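PDB 4J3Z: mandelate racemase/muconate lactonizing enzyme, which probably catalyses proton abstraction next to a substrate carboxylate, as other enolase-superfamily enzymes do, although its own substrate is not established. Local coordinates for residues D[13-24]-D[337-345]; D[164-172]-D[185-196]. All coordinates share one frame; numbering follows the deposited sequence.

Interactions 1 and 2 lie at different places in an enolase-superfamily fold. Interaction 1 joins the two domains. It sets the loop between strands 4-12 and 24-31 of the N-terminal domain against residues 337-345, which follow barrel strand 334-336. Interaction 2 stays within the barrel and packs strand 164-167 and its following loop on helix 183-200. Their centres are 24 Å apart and their nearest atoms about 8 Å, so they do not touch. A barrel salt bridge relates them: Lys166 of interaction 2 pairs with Glu335, two residues before interaction 1. In this superfamily the active site lies at the C-terminal ends of the barrel strands, with N-terminal-domain loops closing over it.

Interaction 1 (D[13-24]-D[337-345]); sequences APPPPGWGGRYW and IETPFHEAL
Pro14 lies across from Phe341 with their CA atoms 6.9 Å apart, and Gly20 lies near Ile337. The 13-24 loop has no regular structure, and no hydrogen bond links it to 337-345. Thr339 N-caps the short helix from 340, its OG1 accepting from His342 N. Phe341 is in the first turn. Its CG is anti to the backbone N (chi1 -172°), which turns the ring against the prolines and Trp24. Pro15 CD rests over one face, 3.6 Å from the Phe341 centroid, as a CH-pi contact. Trp24, Phe341 and His342 form an aromatic cluster where the N-terminal-domain loop meets the barrel domain. The Trp24 and Phe341 rings are nearly parallel, at 27°, but so far offset that they hardly overlap. Trp24 CH2 lies over the centre of the His342 ring, the planes inclined at 48°, while Ile337 O covers its other face. Leu345 CD2 meets the Trp24 edge 3.7 Å from CE3. Gly20 lies close by, where a CB would run into Trp24 CZ2. Trp19 CB packs on Ile337 CG2 and Thr339 CG2. Outside the two segments, Trp19 stacks on Tyr133, and His342 NE2 is hydrogen-bonded to Ala313 O. Phe341 and Leu345 also touch strand 4-12 and helix 371-376, while Trp24 and His342 touch Pro315 of helix 315-327.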
ATOM      1  N   ALA D  13     -41.634  28.513   3.259  1.00 29.45           N
ATOM      2  CA  ALA D  13     -40.760  29.400   4.043  1.00 29.41           C
ATOM      3  C   ALA D  13     -40.981  29.181   5.532  1.00 29.66           C
ATOM      4  O   ALA D  13     -42.071  29.448   6.040  1.00 29.80           O
ATOM      5  CB  ALA D  13     -41.006  30.862   3.686  1.00 28.07           C
ATOM      6  N   PRO D  14     -39.963  28.653   6.234  1.00 30.39           N
ATOM      7  CA  PRO D  14     -40.042  28.638   7.689  1.00 30.46           C
ATOM      8  C   PRO D  14     -40.085  30.067   8.223  1.00 31.42           C
ATOM      9  O   PRO D  14     -39.344  30.925   7.721  1.00 32.18           O
ATOM     10  CB  PRO D  14     -38.729  27.969   8.098  1.00 29.82           C
ATOM     11  CG  PRO D  14     -38.400  27.075   6.947  1.00 29.87           C
ATOM     12  CD  PRO D  14     -38.814  27.869   5.739  1.00 30.29           C
ATOM     13  N   PRO D  15     -40.957  30.335   9.212  1.00 30.40           N
ATOM     14  CA  PRO D  15     -40.935  31.656   9.835  1.00 32.03           C
ATOM     15  C   PRO D  15     -39.642  31.880  10.621  1.00 35.43           C
ATOM     16  O   PRO D  15     -38.911  30.916  10.887  1.00 35.26           O
ATOM     17  CB  PRO D  15     -42.143  31.631  10.781  1.00 31.01           C
ATOM     18  CG  PRO D  15     -42.437  30.189  11.020  1.00 30.71           C
ATOM     19  CD  PRO D  15     -42.040  29.487   9.744  1.00 30.53           C
ATOM     20  N   PRO D  16     -39.338  33.148  10.968  1.00 37.68           N
ATOM     21  CA  PRO D  16     -38.260  33.454  11.906  1.00 37.16           C
ATOM     22  C   PRO D  16     -38.249  32.479  13.094  1.00 36.78           C
ATOM     23  O   PRO D  16     -39.320  32.138  13.613  1.00 36.65           O
ATOM     24  CB  PRO D  16     -38.613  34.871  12.380  1.00 36.77           C
ATOM     25  CG  PRO D  16     -39.525  35.438  11.331  1.00 36.00           C
ATOM     26  CD  PRO D  16     -39.837  34.376  10.319  1.00 36.77           C
ATOM     27  N   PRO D  17     -37.053  32.044  13.543  1.00 36.32           N
ATOM     28  CA  PRO D  17     -35.708  32.446  13.115  1.00 36.32           C
ATOM     29  C   PRO D  17     -35.114  31.625  11.959  1.00 39.59           C
ATOM     30  O   PRO D  17     -33.940  31.792  11.619  1.00 40.72           O
ATOM     31  CB  PRO D  17     -34.865  32.268  14.391  1.00 36.36           C
ATOM     32  CG  PRO D  17     -35.800  31.752  15.459  1.00 35.71           C
ATOM     33  CD  PRO D  17     -36.991  31.195  14.740  1.00 35.71           C
ATOM     34  N   GLY D  18     -35.918  30.760  11.350  1.00 41.19           N
ATOM     35  CA  GLY D  18     -35.475  29.995  10.193  1.00 40.78           C
ATOM     36  C   GLY D  18     -34.595  28.793  10.513  1.00 42.23           C
ATOM     37  O   GLY D  18     -33.717  28.424   9.706  1.00 40.01           O
ATOM     38  N   TRP D  19     -34.815  28.190  11.687  1.00 41.59           N
ATOM     39  CA  TRP D  19     -34.203  26.904  12.006  1.00 42.09           C
ATOM     40  C   TRP D  19     -34.808  25.883  11.045  1.00 44.77           C
ATOM     41  O   TRP D  19     -36.003  25.566  11.126  1.00 47.56           O
ATOM     42  CB  TRP D  19     -34.464  26.471  13.459  1.00 42.48           C
ATOM     43  CG  TRP D  19     -34.176  27.485  14.567  1.00 43.43           C
ATOM     44  CD1 TRP D  19     -34.886  27.634  15.720  1.00 45.08           C
ATOM     45  CD2 TRP D  19     -33.114  28.460  14.623  1.00 43.41           C
ATOM     46  NE1 TRP D  19     -34.343  28.635  16.491  1.00 47.79           N
ATOM     47  CE2 TRP D  19     -33.259  29.162  15.840  1.00 46.06           C
ATOM     48  CE3 TRP D  19     -32.066  28.812  13.762  1.00 43.33           C
ATOM     49  CZ2 TRP D  19     -32.393  30.192  16.223  1.00 46.80           C
ATOM     50  CZ3 TRP D  19     -31.205  29.841  14.140  1.00 45.79           C
ATOM     51  CH2 TRP D  19     -31.375  30.518  15.363  1.00 46.54           C
ATOM     52  N   GLY D  20     -33.986  25.391  10.125  1.00 41.28           N
ATOM     53  CA  GLY D  20     -34.459  24.506   9.070  1.00 38.62           C
ATOM     54  C   GLY D  20     -34.049  24.969   7.684  1.00 37.10           C
ATOM     55  O   GLY D  20     -33.917  24.153   6.774  1.00 38.10           O
ATOM     56  N   GLY D  21     -33.860  26.277   7.529  1.00 36.24           N
ATOM     57  CA  GLY D  21     -33.392  26.874   6.285  1.00 36.51           C
ATOM     58  C   GLY D  21     -34.270  28.010   5.804  1.00 39.52           C
ATOM     59  O   GLY D  21     -35.316  28.286   6.400  1.00 40.95           O
ATOM     60  N   ARG D  22     -33.833  28.678   4.736  1.00 40.48           N
ATOM     61  CA  ARG D  22     -34.631  29.695   4.047  1.00 40.78           C
ATOM     62  C   ARG D  22     -35.946  29.140   3.495  1.00 39.76           C
ATOM     63  O   ARG D  22     -36.994  29.793   3.600  1.00 40.33           O
ATOM     64  CB  ARG D  22     -33.836  30.322   2.900  1.00 44.89           C
ATOM     65  CG  ARG D  22     -33.062  31.584   3.254  1.00 48.53           C
ATOM     66  CD  ARG D  22     -32.956  32.480   2.028  1.00 51.39           C
ATOM     67  NE  ARG D  22     -32.084  33.635   2.230  1.00 53.50           N
ATOM     68  CZ  ARG D  22     -30.794  33.680   1.905  1.00 56.25           C
ATOM     69  NH1 ARG D  22     -30.200  32.632   1.355  1.00 55.22           N
ATOM     70  NH2 ARG D  22     -30.092  34.786   2.126  1.00 59.92           N
ATOM     71  N   TYR D  23     -35.884  27.950   2.895  1.00 37.52           N
ATOM     72  CA  TYR D  23     -37.066  27.286   2.339  1.00 34.86           C
ATOM     73  C   TYR D  23     -36.941  25.768   2.374  1.00 34.45           C
ATOM     74  O   TYR D  23     -35.829  25.231   2.294  1.00 34.42           O
ATOM     75  CB  TYR D  23     -37.328  27.743   0.903  1.00 34.83           C
ATOM     76  CG  TYR D  23     -36.177  27.519  -0.055  1.00 34.66           C
ATOM     77  CD1 TYR D  23     -35.910  26.251  -0.579  1.00 34.33           C
ATOM     78  CD2 TYR D  23     -35.361  28.577  -0.446  1.00 34.32           C
ATOM     79  CE1 TYR D  23     -34.863  26.042  -1.455  1.00 34.82           C
ATOM     80  CE2 TYR D  23     -34.316  28.380  -1.330  1.00 35.92           C
ATOM     81  CZ  TYR D  23     -34.069  27.110  -1.827  1.00 35.80           C
ATOM     82  OH  TYR D  23     -33.029  26.905  -2.702  1.00 35.38           O
ATOM     83  N   TRP D  24     -38.079  25.085   2.499  1.00 31.85           N
ATOM     84  CA  TRP D  24     -38.126  23.633   2.327  1.00 29.70           C
ATOM     85  C   TRP D  24     -38.839  23.295   1.030  1.00 29.15           C
ATOM     86  O   TRP D  24     -39.742  24.020   0.616  1.00 28.71           O
ATOM     87  CB  TRP D  24     -38.844  22.955   3.490  1.00 28.63           C
ATOM     88  CG  TRP D  24     -38.260  23.235   4.843  1.00 27.66           C
ATOM     89  CD1 TRP D  24     -36.942  23.446   5.150  1.00 28.35           C
ATOM     90  CD2 TRP D  24     -38.976  23.312   6.078  1.00 27.10           C
ATOM     91  NE1 TRP D  24     -36.798  23.653   6.503  1.00 28.72           N
ATOM     92  CE2 TRP D  24     -38.031  23.569   7.096  1.00 27.69           C
ATOM     93  CE3 TRP D  24     -40.327  23.199   6.426  1.00 27.72           C
ATOM     94  CZ2 TRP D  24     -38.393  23.716   8.434  1.00 27.37           C
ATOM     95  CZ3 TRP D  24     -40.686  23.335   7.767  1.00 27.47           C
ATOM     96  CH2 TRP D  24     -39.719  23.603   8.749  1.00 26.96           C
ATOM     97  N   ILE D 337     -34.547  19.050  14.537  1.00 26.78           N
ATOM     98  CA  ILE D 337     -34.934  20.418  14.832  1.00 27.11           C
ATOM     99  C   ILE D 337     -36.403  20.509  15.268  1.00 27.69           C
ATOM    100  O   ILE D 337     -37.297  20.382  14.478  1.00 27.11           O
ATOM    101  CB  ILE D 337     -34.689  21.375  13.680  1.00 26.67           C
ATOM    102  CG1 ILE D 337     -33.564  20.916  12.812  1.00 25.47           C
ATOM    103  CG2 ILE D 337     -34.246  22.675  14.232  1.00 27.42           C
ATOM    104  CD1 ILE D 337     -33.196  21.848  11.708  1.00 24.81           C
ATOM    105  N   GLU D 338     -36.619  20.741  16.540  1.00 27.54           N
ATOM    106  CA  GLU D 338     -37.941  20.698  17.082  1.00 28.56           C
ATOM    107  C   GLU D 338     -38.715  22.015  17.257  1.00 29.10           C
ATOM    108  O   GLU D 338     -39.181  22.366  18.314  1.00 30.92           O
ATOM    109  CB  GLU D 338     -37.920  19.880  18.322  1.00 29.51           C
ATOM    110  CG  GLU D 338     -37.349  18.533  18.089  1.00 29.72           C
ATOM    111  CD  GLU D 338     -38.395  17.514  17.890  1.00 30.97           C
ATOM    112  OE1 GLU D 338     -39.149  17.253  18.809  1.00 32.99           O
ATOM    113  OE2 GLU D 338     -38.459  16.967  16.807  1.00 28.92           O
ATOM    114  N   THR D 339     -38.922  22.681  16.166  1.00 28.13           N
ATOM    115  CA  THR D 339     -39.633  23.953  16.163  1.00 27.59           C
ATOM    116  C   THR D 339     -41.148  23.749  16.101  1.00 27.99           C
ATOM    117  O   THR D 339     -41.608  22.677  15.702  1.00 28.30           O
ATOM    118  CB  THR D 339     -39.242  24.816  14.953  1.00 26.70           C
ATOM    119  OG1 THR D 339     -39.866  24.289  13.770  1.00 26.91           O
ATOM    120  CG2 THR D 339     -37.727  24.866  14.788  1.00 25.84           C
ATOM    121  N   PRO D 340     -41.929  24.782  16.499  1.00 26.63           N
ATOM    122  CA  PRO D 340     -43.383  24.814  16.300  1.00 25.56           C
ATOM    123  C   PRO D 340     -43.822  24.627  14.842  1.00 26.60           C
ATOM    124  O   PRO D 340     -44.736  23.837  14.564  1.00 27.36           O
ATOM    125  CB  PRO D 340     -43.766  26.218  16.782  1.00 25.36           C
ATOM    126  CG  PRO D 340     -42.729  26.557  17.802  1.00 25.41           C
ATOM    127  CD  PRO D 340     -41.458  25.917  17.321  1.00 25.37           C
ATOM    128  N   PHE D 341     -43.195  25.348  13.915  1.00 26.76           N
ATOM    129  CA  PHE D 341     -43.580  25.251  12.510  1.00 26.86           C
ATOM    130  C   PHE D 341     -43.480  23.816  11.980  1.00 26.98           C
ATOM    131  O   PHE D 341     -44.372  23.347  11.266  1.00 27.36           O
ATOM    132  CB  PHE D 341     -42.764  26.206  11.647  1.00 28.15           C
ATOM    133  CG  PHE D 341     -43.237  26.287  10.219  1.00 28.73           C
ATOM    134  CD1 PHE D 341     -44.528  26.721   9.923  1.00 29.06           C
ATOM    135  CD2 PHE D 341     -42.392  25.952   9.175  1.00 28.25           C
ATOM    136  CE1 PHE D 341     -44.955  26.818   8.609  1.00 28.42           C
ATOM    137  CE2 PHE D 341     -42.817  26.039   7.858  1.00 27.81           C
ATOM    138  CZ  PHE D 341     -44.102  26.474   7.578  1.00 27.93           C
ATOM    139  N   HIS D 342     -42.393  23.133  12.337  1.00 26.14           N
ATOM    140  CA  HIS D 342     -42.249  21.702  12.104  1.00 25.55           C
ATOM    141  C   HIS D 342     -43.484  20.904  12.548  1.00 26.00           C
ATOM    142  O   HIS D 342     -43.960  20.045  11.808  1.00 26.68           O
ATOM    143  CB  HIS D 342     -40.998  21.168  12.816  1.00 25.53           C
ATOM    144  CG  HIS D 342     -39.720  21.429  12.080  1.00 25.55           C
ATOM    145  ND1 HIS D 342     -38.917  22.518  12.341  1.00 25.72           N
ATOM    146  CD2 HIS D 342     -39.100  20.733  11.097  1.00 25.94           C
ATOM    147  CE1 HIS D 342     -37.862  22.490  11.545  1.00 26.02           C
ATOM    148  NE2 HIS D 342     -37.946  21.414  10.784  1.00 26.69           N
ATOM    149  N   GLU D 343     -43.998  21.187  13.746  1.00 25.43           N
ATOM    150  CA  GLU D 343     -45.165  20.472  14.288  1.00 25.96           C
ATOM    151  C   GLU D 343     -46.510  21.022  13.774  1.00 26.53           C
ATOM    152  O   GLU D 343     -47.551  20.381  13.926  1.00 26.10           O
ATOM    153  CB  GLU D 343     -45.126  20.483  15.827  1.00 26.19           C
ATOM    154  CG  GLU D 343     -46.108  19.549  16.526  1.00 26.05           C
ATOM    155  CD  GLU D 343     -45.800  18.068  16.333  1.00 26.51           C
ATOM    156  OE1 GLU D 343     -44.612  17.688  16.183  1.00 26.33           O
ATOM    157  OE2 GLU D 343     -46.758  17.273  16.356  1.00 26.34           O
ATOM    158  N   ALA D 344     -46.478  22.205  13.166  1.00 27.06           N
ATOM    159  CA  ALA D 344     -47.669  22.796  12.550  1.00 27.35           C
ATOM    160  C   ALA D 344     -47.829  22.381  11.088  1.00 28.32           C
ATOM    161  O   ALA D 344     -48.951  22.111  10.638  1.00 28.81           O
ATOM    162  CB  ALA D 344     -47.624  24.320  12.657  1.00 27.15           C
ATOM    163  N   LEU D 345     -46.717  22.344  10.348  1.00 28.28           N
ATOM    164  CA  LEU D 345     -46.763  22.086   8.897  1.00 29.11           C
ATOM    165  C   LEU D 345     -47.378  20.725   8.560  1.00 29.03           C
ATOM    166  O   LEU D 345     -48.115  20.602   7.582  1.00 30.74           O
ATOM    167  CB  LEU D 345     -45.381  22.258   8.236  1.00 29.40           C
ATOM    168  CG  LEU D 345     -45.295  22.141   6.697  1.00 30.17           C
ATOM    169  CD1 LEU D 345     -46.364  22.959   5.969  1.00 30.64           C
ATOM    170  CD2 LEU D 345     -43.915  22.514   6.183  1.00 28.56           C
TER

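Interaction 2 (D[164-172]-D[185-196]); sequences AVKFDPAGP and DIDLSARFCAAI
Ile196 CD1 lands over one face of the Phe167 ring, 3.7 Å from its centroid. The other partners of the ring arrive from different sides. Cys193 SG lies at the edge, in plane, 3.8 Å from Phe167 CZ. Phe192 CD2 approaches obliquely, 3.9 Å from Phe167 CD2. Phe167 CG lies between its backbone N and carbonyl carbon (chi1 53°), which places the ring among these three helix residues. An alanine here would leave Ile196 CD1 and Cys193 SG without their ring, and is likely to open a gap between strand and helix. Two residues on, Pro169 CB sits over the centre of the Phe192 ring, 3.7 Å from its centroid. Pro169 CG packs against Ser189 CA, and Leu188 CD2 comes 3.3 Å from Pro169 O. Val165 CG2 meets Ile196 CG2 at the start of the strand. The axes of strand 164-167 and helix 185-196 run nearly antiparallel, at 158°, the strand-helix half of a beta-alpha-beta unit of the barrel. Lys166 points away from the helix. Ile186 points away from the strand and packs on helix 216-226 and on Asp230 of a second subunit. No hydrogen bond crosses between the segments. The contact is made of apolar packing, two CH-pi contacts and one edge-on sulfur-aromatic contact, so shape fit appears to matter more than polar pairing.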
ATOM      1  N   ALA D 164     -26.931  14.399  23.703  1.00 23.62           N
ATOM      2  CA  ALA D 164     -25.895  14.931  22.813  1.00 22.91           C
ATOM      3  C   ALA D 164     -26.314  16.308  22.325  1.00 21.81           C
ATOM      4  O   ALA D 164     -27.499  16.556  22.115  1.00 21.63           O
ATOM      5  CB  ALA D 164     -25.638  13.994  21.638  1.00 23.24           C
ATOM      6  N   VAL D 165     -25.345  17.204  22.168  1.00 22.40           N
ATOM      7  CA  VAL D 165     -25.616  18.577  21.685  1.00 23.09           C
ATOM      8  C   VAL D 165     -24.593  19.006  20.649  1.00 22.81           C
ATOM      9  O   VAL D 165     -23.428  18.605  20.730  1.00 23.52           O
ATOM     10  CB  VAL D 165     -25.637  19.613  22.836  1.00 23.13           C
ATOM     11  CG1 VAL D 165     -26.910  19.470  23.657  1.00 22.58           C
ATOM     12  CG2 VAL D 165     -24.395  19.475  23.718  1.00 23.12           C
ATOM     13  N   LYS D 166     -25.032  19.806  19.678  1.00 22.77           N
ATOM     14  CA  LYS D 166     -24.196  20.203  18.540  1.00 23.71           C
ATOM     15  C   LYS D 166     -24.039  21.708  18.471  1.00 24.61           C
ATOM     16  O   LYS D 166     -24.977  22.458  18.743  1.00 25.62           O
ATOM     17  CB  LYS D 166     -24.792  19.683  17.224  1.00 24.33           C
ATOM     18  CG  LYS D 166     -23.835  19.680  16.047  1.00 24.40           C
ATOM     19  CD  LYS D 166     -24.441  19.011  14.823  1.00 24.86           C
ATOM     20  CE  LYS D 166     -24.980  20.022  13.817  1.00 24.65           C
ATOM     21  NZ  LYS D 166     -25.151  19.480  12.433  1.00 22.83           N
ATOM     22  N   PHE D 167     -22.843  22.141  18.095  1.00 24.96           N
ATOM     23  CA  PHE D 167     -22.507  23.549  18.038  1.00 25.85           C
ATOM     24  C   PHE D 167     -21.413  23.765  16.992  1.00 27.48           C
ATOM     25  O   PHE D 167     -20.689  22.821  16.643  1.00 27.49           O
ATOM     26  CB  PHE D 167     -22.049  24.035  19.426  1.00 25.57           C
ATOM     27  CG  PHE D 167     -20.933  23.209  20.023  1.00 24.92           C
ATOM     28  CD1 PHE D 167     -21.214  22.040  20.734  1.00 24.32           C
ATOM     29  CD2 PHE D 167     -19.609  23.595  19.874  1.00 24.54           C
ATOM     30  CE1 PHE D 167     -20.192  21.274  21.275  1.00 24.08           C
ATOM     31  CE2 PHE D 167     -18.581  22.834  20.420  1.00 24.95           C
ATOM     32  CZ  PHE D 167     -18.873  21.674  21.125  1.00 24.34           C
ATOM     33  N   ASP D 168     -21.297  25.001  16.506  1.00 29.36           N
ATOM     34  CA  ASP D 168     -20.291  25.360  15.499  1.00 33.74           C
ATOM     35  C   ASP D 168     -19.694  26.740  15.781  1.00 35.21           C
ATOM     36  O   ASP D 168     -20.159  27.740  15.248  1.00 35.50           O
ATOM     37  CB  ASP D 168     -20.884  25.300  14.079  1.00 36.36           C
ATOM     38  CG  ASP D 168     -19.996  25.988  13.032  1.00 39.54           C
ATOM     39  OD1 ASP D 168     -18.973  25.404  12.606  1.00 40.52           O
ATOM     40  OD2 ASP D 168     -20.334  27.122  12.628  1.00 40.30           O
ATOM     41  N   PRO D 169     -18.657  26.795  16.630  1.00 36.79           N
ATOM     42  CA  PRO D 169     -17.979  28.050  16.935  1.00 38.38           C
ATOM     43  C   PRO D 169     -16.829  28.349  15.964  1.00 40.43           C
ATOM     44  O   PRO D 169     -16.122  29.342  16.137  1.00 39.55           O
ATOM     45  CB  PRO D 169     -17.416  27.783  18.325  1.00 37.86           C
ATOM     46  CG  PRO D 169     -17.072  26.333  18.289  1.00 37.05           C
ATOM     47  CD  PRO D 169     -18.073  25.668  17.381  1.00 35.95           C
ATOM     48  N   ALA D 170     -16.654  27.502  14.951  1.00 42.15           N
ATOM     49  CA  ALA D 170     -15.463  27.550  14.105  1.00 45.29           C
ATOM     50  C   ALA D 170     -15.443  28.712  13.112  1.00 47.40           C
ATOM     51  O   ALA D 170     -14.452  28.914  12.409  1.00 48.12           O
ATOM     52  CB  ALA D 170     -15.262  26.220  13.396  1.00 46.13           C
ATOM     53  N   GLY D 171     -16.531  29.473  13.061  1.00 50.98           N
ATOM     54  CA  GLY D 171     -16.593  30.678  12.234  1.00 54.07           C
ATOM     55  C   GLY D 171     -17.061  30.428  10.811  1.00 52.86           C
ATOM     56  O   GLY D 171     -17.032  29.290  10.347  1.00 50.90           O
ATOM     57  N   PRO D 172     -17.475  31.506  10.107  1.00 54.86           N
ATOM     58  CA  PRO D 172     -18.149  31.465   8.799  1.00 55.35           C
ATOM     59  C   PRO D 172     -17.390  30.696   7.718  1.00 57.42           C
ATOM     60  O   PRO D 172     -16.156  30.684   7.711  1.00 56.14           O
ATOM     61  CB  PRO D 172     -18.259  32.946   8.409  1.00 55.06           C
ATOM     62  CG  PRO D 172     -17.231  33.647   9.240  1.00 54.39           C
ATOM     63  CD  PRO D 172     -17.203  32.893  10.531  1.00 53.52           C
ATOM     64  N   ASP D 185     -10.444  31.262  15.977  1.00 29.30           N
ATOM     65  CA  ASP D 185     -11.449  30.232  15.669  1.00 29.15           C
ATOM     66  C   ASP D 185     -11.182  28.967  16.469  1.00 26.98           C
ATOM     67  O   ASP D 185     -12.110  28.266  16.859  1.00 27.44           O
ATOM     68  CB  ASP D 185     -11.438  29.858  14.179  1.00 31.49           C
ATOM     69  CG  ASP D 185     -11.963  30.969  13.263  1.00 34.23           C
ATOM     70  OD1 ASP D 185     -12.835  31.769  13.678  1.00 32.56           O
ATOM     71  OD2 ASP D 185     -11.507  31.011  12.092  1.00 35.97           O
ATOM     72  N   ILE D 186      -9.906  28.675  16.689  1.00 25.88           N
ATOM     73  CA  ILE D 186      -9.470  27.489  17.430  1.00 24.63           C
ATOM     74  C   ILE D 186      -9.728  27.776  18.904  1.00 25.33           C
ATOM     75  O   ILE D 186     -10.398  27.006  19.614  1.00 26.44           O
ATOM     76  CB  ILE D 186      -7.973  27.207  17.158  1.00 24.70           C
ATOM     77  CG1 ILE D 186      -7.741  26.962  15.662  1.00 24.98           C
ATOM     78  CG2 ILE D 186      -7.472  26.025  17.974  1.00 24.82           C
ATOM     79  CD1 ILE D 186      -6.319  27.195  15.187  1.00 25.03           C
ATOM     80  N   ASP D 187      -9.203  28.907  19.354  1.00 24.30           N
ATOM     81  CA  ASP D 187      -9.518  29.441  20.668  1.00 24.59           C
ATOM     82  C   ASP D 187     -11.012  29.314  21.021  1.00 23.75           C
ATOM     83  O   ASP D 187     -11.363  28.625  21.979  1.00 24.56           O
ATOM     84  CB  ASP D 187      -9.059  30.902  20.733  1.00 24.46           C
ATOM     85  CG  ASP D 187      -9.275  31.503  22.072  1.00 24.42           C
ATOM     86  OD1 ASP D 187      -8.803  30.912  23.068  1.00 25.01           O
ATOM     87  OD2 ASP D 187      -9.931  32.561  22.125  1.00 24.53           O
ATOM     88  N   LEU D 188     -11.876  29.962  20.243  1.00 23.09           N
ATOM     89  CA  LEU D 188     -13.341  29.896  20.444  1.00 24.12           C
ATOM     90  C   LEU D 188     -13.923  28.470  20.444  1.00 23.70           C
ATOM     91  O   LEU D 188     -14.874  28.201  21.173  1.00 23.81           O
ATOM     92  CB  LEU D 188     -14.076  30.761  19.406  1.00 24.40           C
ATOM     93  CG  LEU D 188     -15.565  31.053  19.596  1.00 24.80           C
ATOM     94  CD1 LEU D 188     -15.823  31.870  20.863  1.00 25.76           C
ATOM     95  CD2 LEU D 188     -16.143  31.765  18.383  1.00 24.65           C
ATOM     96  N   SER D 189     -13.354  27.578  19.627  1.00 23.60           N
ATOM     97  CA  SER D 189     -13.720  26.149  19.610  1.00 23.67           C
ATOM     98  C   SER D 189     -13.431  25.424  20.925  1.00 23.67           C
ATOM     99  O   SER D 189     -14.281  24.689  21.433  1.00 23.45           O
ATOM    100  CB  SER D 189     -12.999  25.415  18.470  1.00 24.14           C
ATOM    101  OG  SER D 189     -13.215  26.047  17.220  1.00 23.78           O
ATOM    102  N   ALA D 190     -12.223  25.614  21.457  1.00 24.63           N
ATOM    103  CA  ALA D 190     -11.841  25.039  22.759  1.00 25.02           C
ATOM    104  C   ALA D 190     -12.638  25.645  23.926  1.00 25.78           C
ATOM    105  O   ALA D 190     -13.200  24.911  24.748  1.00 26.52           O
ATOM    106  CB  ALA D 190     -10.341  25.179  22.992  1.00 24.58           C
ATOM    107  N   ARG D 191     -12.703  26.973  23.993  1.00 26.17           N
ATOM    108  CA  ARG D 191     -13.511  27.653  25.024  1.00 26.41           C
ATOM    109  C   ARG D 191     -14.948  27.144  25.024  1.00 26.51           C
ATOM    110  O   ARG D 191     -15.512  26.865  26.086  1.00 26.72           O
ATOM    111  CB  ARG D 191     -13.491  29.174  24.830  1.00 26.85           C
ATOM    112  CG  ARG D 191     -12.290  29.876  25.454  1.00 27.88           C
ATOM    113  CD  ARG D 191     -12.259  31.370  25.108  1.00 29.34           C
ATOM    114  NE  ARG D 191     -13.559  32.033  25.292  1.00 29.02           N
ATOM    115  CZ  ARG D 191     -13.900  33.201  24.740  1.00 29.42           C
ATOM    116  NH1 ARG D 191     -13.043  33.868  23.967  1.00 28.70           N
ATOM    117  NH2 ARG D 191     -15.110  33.709  24.957  1.00 28.98           N
ATOM    118  N   PHE D 192     -15.523  27.001  23.826  1.00 26.99           N
ATOM    119  CA  PHE D 192     -16.848  26.395  23.649  1.00 26.22           C
ATOM    120  C   PHE D 192     -16.934  24.976  24.188  1.00 27.79           C
ATOM    121  O   PHE D 192     -17.871  24.653  24.923  1.00 29.34           O
ATOM    122  CB  PHE D 192     -17.259  26.410  22.184  1.00 25.85           C
ATOM    123  CG  PHE D 192     -18.241  27.493  21.833  1.00 25.45           C
ATOM    124  CD1 PHE D 192     -17.864  28.836  21.854  1.00 25.90           C
ATOM    125  CD2 PHE D 192     -19.537  27.170  21.463  1.00 24.25           C
ATOM    126  CE1 PHE D 192     -18.768  29.829  21.521  1.00 25.56           C
ATOM    127  CE2 PHE D 192     -20.439  28.158  21.121  1.00 24.47           C
ATOM    128  CZ  PHE D 192     -20.057  29.490  21.154  1.00 25.08           C
ATOM    129  N   CYS D 193     -15.964  24.133  23.834  1.00 27.74           N
ATOM    130  CA  CYS D 193     -15.929  22.743  24.330  1.00 27.64           C
ATOM    131  C   CYS D 193     -15.736  22.650  25.847  1.00 28.46           C
ATOM    132  O   CYS D 193     -16.356  21.809  26.496  1.00 30.23           O
ATOM    133  CB  CYS D 193     -14.831  21.929  23.629  1.00 26.04           C
ATOM    134  SG  CYS D 193     -15.208  21.356  21.962  1.00 24.96           S
ATOM    135  N   ALA D 194     -14.863  23.490  26.402  1.00 27.89           N
ATOM    136  CA  ALA D 194     -14.604  23.500  27.858  1.00 28.59           C
ATOM    137  C   ALA D 194     -15.839  23.851  28.682  1.00 30.12           C
ATOM    138  O   ALA D 194     -16.145  23.163  29.660  1.00 31.78           O
ATOM    139  CB  ALA D 194     -13.455  24.443  28.208  1.00 27.09           C
ATOM    140  N   ALA D 195     -16.541  24.912  28.280  1.00 29.90           N
ATOM    141  CA  ALA D 195     -17.707  25.412  29.017  1.00 29.98           C
ATOM    142  C   ALA D 195     -18.873  24.443  28.957  1.00 29.91           C
ATOM    143  O   ALA D 195     -19.560  24.222  29.962  1.00 29.99           O
ATOM    144  CB  ALA D 195     -18.126  26.787  28.501  1.00 29.27           C
ATOM    145  N   ILE D 196     -19.093  23.862  27.781  1.00 29.90           N
ATOM    146  CA  ILE D 196     -20.170  22.887  27.598  1.00 28.86           C
ATOM    147  C   ILE D 196     -19.826  21.612  28.362  1.00 28.07           C
ATOM    148  O   ILE D 196     -20.692  21.025  29.011  1.00 28.06           O
ATOM    149  CB  ILE D 196     -20.454  22.604  26.106  1.00 28.65           C
ATOM    150  CG1 ILE D 196     -20.910  23.883  25.396  1.00 28.50           C
ATOM    151  CG2 ILE D 196     -21.526  21.533  25.953  1.00 28.61           C
ATOM    152  CD1 ILE D 196     -20.824  23.838  23.881  1.00 27.99           C
TER